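Local coordinates for protein phosphoglycolate phosphatase (Lactobacillus plantarum, PDB 2HDO) that probably hydrolyses 2-phosphoglycolate to glycolate and phosphate, as a putative phosphoglycolate phosphatase of the haloacid dehalogenase-like family, at residues Glu93-Glu98 / Leu202-Leu207. Numbering follows the deposited sequence.
Sequences EQLPSE and LDILEL
Leu205 sets its forked end against Gln94 and Leu95, where the C-terminal tail of this HAD-family, Rossmann-like domain packs on the end of helix 88-94. Leu95 is the first residue to leave helical geometry there, on the way to Pro96 and strand 100-104. All the cross-contacts are apolar. The closest is Leu205 CD1 to Gln94 CB at 3.6 Å, and CD2 of the same leucine lies 3.8 Å from that CB, so both methyls of the fork face Gln94 CB from the same side. Gln94 adds only its aliphatic part: with its chain bent at CG (chi2 -60°), the amide is carried away from the tail. The second group centres on Leu95, whose CD2 meets Leu205 CD2 at 3.9 Å and, more loosely, Ile204 CG2 at 4.2 Å. Leu95 and Ile204 are buried; Ile204 continues inward to Leu91, Phe198 and Ile161, while Phe208 also packs on Leu95. With Leu205 cut back to an alanine, Gln94 CB would probably lose its cover from the tail, and Leu95 CD2 would be left with Ile204 CG2 alone on this side. Along the tail, residues 202-207 coil through successive turns, with the N of Glu206 and Leu207 bonded to the carbonyls of Asp203 and Ile204, three residues earlier. The same kind of bond ties the backbone of the contact-making leucine, Leu205 N to Leu202 O at 3.0 Å.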
ATOM      1  N   GLU A  93      -2.428  12.576 -14.150  1.00 18.23           N
ATOM      2  CA  GLU A  93      -2.522  13.719 -15.082  1.00 16.93           C
ATOM      3  C   GLU A  93      -3.852  14.449 -14.971  1.00 20.06           C
ATOM      4  O   GLU A  93      -3.928  15.639 -15.295  1.00 23.83           O
ATOM      5  CB  GLU A  93      -2.365  13.283 -16.543  1.00 18.18           C
ATOM      6  CG  GLU A  93      -1.202  12.359 -16.877  1.00 24.03           C
ATOM      7  CD  GLU A  93       0.114  13.055 -16.945  1.00 36.82           C
ATOM      8  OE1 GLU A  93       0.192  14.205 -16.464  1.00 37.92           O
ATOM      9  OE2 GLU A  93       1.072  12.453 -17.489  1.00 28.49           O
ATOM     10  N   GLN A  94      -4.911  13.755 -14.577  1.00 15.65           N
ATOM     11  CA  GLN A  94      -6.260  14.320 -14.637  1.00 15.89           C
ATOM     12  C   GLN A  94      -6.812  14.750 -13.265  1.00 14.82           C
ATOM     13  O   GLN A  94      -7.743  15.546 -13.205  1.00 17.55           O
ATOM     14  CB  GLN A  94      -7.223  13.300 -15.245  1.00 17.72           C
ATOM     15  CG  GLN A  94      -6.945  12.852 -16.689  1.00 18.69           C
ATOM     16  CD  GLN A  94      -6.968  13.972 -17.692  1.00 24.24           C
ATOM     17  OE1 GLN A  94      -7.795  14.891 -17.611  1.00 27.69           O
ATOM     18  NE2 GLN A  94      -6.057  13.907 -18.662  1.00 28.66           N
ATOM     19  N   LEU A  95      -6.275  14.220 -12.164  1.00 14.95           N
ATOM     20  CA  LEU A  95      -6.810  14.589 -10.834  1.00 17.41           C
ATOM     21  C   LEU A  95      -6.706  16.123 -10.633  1.00 17.24           C
ATOM     22  O   LEU A  95      -5.690  16.709 -11.023  1.00 19.74           O
ATOM     23  CB  LEU A  95      -6.063  13.850  -9.741  1.00 17.08           C
ATOM     24  CG  LEU A  95      -6.491  12.375  -9.517  1.00 16.09           C
ATOM     25  CD1 LEU A  95      -5.503  11.621  -8.642  1.00 15.93           C
ATOM     26  CD2 LEU A  95      -7.863  12.286  -8.865  1.00 17.61           C
ATOM     27  N   PRO A  96      -7.748  16.789 -10.080  1.00 16.07           N
ATOM     28  CA  PRO A  96      -7.689  18.231  -9.868  1.00 16.51           C
ATOM     29  C   PRO A  96      -6.470  18.633  -9.044  1.00 15.02           C
ATOM     30  O   PRO A  96      -6.151  17.988  -8.031  1.00 16.19           O
ATOM     31  CB  PRO A  96      -8.955  18.551  -9.050  1.00 18.61           C
ATOM     32  CG  PRO A  96      -9.805  17.369  -9.148  1.00 17.65           C
ATOM     33  CD  PRO A  96      -9.017  16.199  -9.610  1.00 16.04           C
ATOM     34  N   SER A  97      -5.839  19.727  -9.465  1.00 13.06           N
ATOM     35  CA  SER A  97      -4.640  20.229  -8.817  1.00 15.52           C
ATOM     36  C   SER A  97      -4.911  20.768  -7.408  1.00 14.16           C
ATOM     37  O   SER A  97      -4.002  20.876  -6.583  1.00 16.12           O
ATOM     38  CB  SER A  97      -4.042  21.338  -9.674  1.00 17.47           C
ATOM     39  OG  SER A  97      -5.014  22.375  -9.819  1.00 24.96           O
ATOM     40  N   GLU A  98      -6.164  21.100  -7.140  1.00 15.33           N
ATOM     41  CA  GLU A  98      -6.587  21.517  -5.808  1.00 15.37           C
ATOM     42  C   GLU A  98      -6.470  20.402  -4.738  1.00 15.00           C
ATOM     43  O   GLU A  98      -6.365  20.707  -3.555  1.00 18.45           O
ATOM     44  CB  GLU A  98      -8.027  22.027  -5.862  1.00 19.00           C
ATOM     45  CG  GLU A  98      -8.213  23.271  -6.773  1.00 22.10           C
ATOM     46  CD  GLU A  98      -8.392  22.961  -8.292  1.00 35.43           C
ATOM     47  OE1 GLU A  98      -8.362  21.770  -8.724  1.00 27.08           O
ATOM     48  OE2 GLU A  98      -8.565  23.943  -9.059  1.00 45.03           O
ATOM     49  N   LEU A 202      -9.223   5.059 -13.480  1.00 15.19           N
ATOM     50  CA  LEU A 202      -9.861   6.275 -13.978  1.00 14.64           C
ATOM     51  C   LEU A 202     -11.266   6.559 -13.386  1.00 14.74           C
ATOM     52  O   LEU A 202     -11.768   7.688 -13.422  1.00 16.14           O
ATOM     53  CB  LEU A 202      -9.856   6.298 -15.511  1.00 14.89           C
ATOM     54  CG  LEU A 202      -8.427   6.412 -16.060  1.00 14.42           C
ATOM     55  CD1 LEU A 202      -8.402   6.144 -17.563  1.00 21.44           C
ATOM     56  CD2 LEU A 202      -7.835   7.790 -15.734  1.00 21.90           C
ATOM     57  N   ASP A 203     -11.868   5.547 -12.781  1.00 14.68           N
ATOM     58  CA  ASP A 203     -13.148   5.718 -12.108  1.00 14.81           C
ATOM     59  C   ASP A 203     -13.066   6.659 -10.913  1.00 14.28           C
ATOM     60  O   ASP A 203     -14.071   7.216 -10.509  1.00 16.02           O
ATOM     61  CB  ASP A 203     -13.694   4.382 -11.623  1.00 16.28           C
ATOM     62  CG  ASP A 203     -13.999   3.406 -12.762  1.00 22.55           C
ATOM     63  OD1 ASP A 203     -14.156   3.839 -13.934  1.00 27.64           O
ATOM     64  OD2 ASP A 203     -14.119   2.205 -12.454  1.00 23.92           O
ATOM     65  N   ILE A 204     -11.874   6.799 -10.339  1.00 14.48           N
ATOM     66  CA  ILE A 204     -11.642   7.782  -9.265  1.00 13.12           C
ATOM     67  C   ILE A 204     -12.017   9.197  -9.746  1.00 13.95           C
ATOM     68  O   ILE A 204     -12.545   9.982  -8.970  1.00 13.51           O
ATOM     69  CB  ILE A 204     -10.186   7.717  -8.762  1.00 13.09           C
ATOM     70  CG1 ILE A 204      -9.941   6.317  -8.186  1.00 14.44           C
ATOM     71  CG2 ILE A 204      -9.922   8.840  -7.736  1.00 14.92           C
ATOM     72  CD1 ILE A 204      -8.477   5.948  -7.800  1.00 14.66           C
ATOM     73  N   LEU A 205     -11.813   9.500 -11.033  1.00 13.64           N
ATOM     74  CA  LEU A 205     -12.161  10.824 -11.538  1.00 12.92           C
ATOM     75  C   LEU A 205     -13.631  11.133 -11.421  1.00 14.17           C
ATOM     76  O   LEU A 205     -14.005  12.318 -11.427  1.00 16.16           O
ATOM     77  CB  LEU A 205     -11.705  11.024 -12.989  1.00 12.42           C
ATOM     78  CG  LEU A 205     -10.211  10.823 -13.243  1.00 17.57           C
ATOM     79  CD1 LEU A 205      -9.913  10.924 -14.741  1.00 16.82           C
ATOM     80  CD2 LEU A 205      -9.427  11.844 -12.448  1.00 16.57           C
ATOM     81  N   GLU A 206     -14.477  10.113 -11.351  1.00 15.47           N
ATOM     82  CA  GLU A 206     -15.920  10.333 -11.222  1.00 18.69           C
ATOM     83  C   GLU A 206     -16.270  11.070  -9.915  1.00 20.14           C
ATOM     84  O   GLU A 206     -17.317  11.698  -9.846  1.00 20.36           O
ATOM     85  CB  GLU A 206     -16.701   9.017 -11.287  1.00 20.65           C
ATOM     86  CG  GLU A 206     -16.600   8.242 -12.632  1.00 24.22           C
ATOM     87  CD  GLU A 206     -16.917   6.727 -12.499  1.00 23.78           C
ATOM     88  N   LEU A 207     -15.413  11.013  -8.894  1.00 18.47           N
ATOM     89  CA  LEU A 207     -15.624  11.806  -7.677  1.00 19.57           C
ATOM     90  C   LEU A 207     -15.500  13.299  -7.896  1.00 20.09           C
ATOM     91  O   LEU A 207     -15.861  14.061  -7.005  1.00 23.11           O
ATOM     92  CB  LEU A 207     -14.605  11.466  -6.588  1.00 19.91           C
ATOM     93  CG  LEU A 207     -14.390  10.031  -6.078  1.00 20.81           C
ATOM     94  CD1 LEU A 207     -13.075   9.950  -5.304  1.00 23.69           C
ATOM     95  CD2 LEU A 207     -15.527   9.636  -5.227  1.00 25.13           C
TER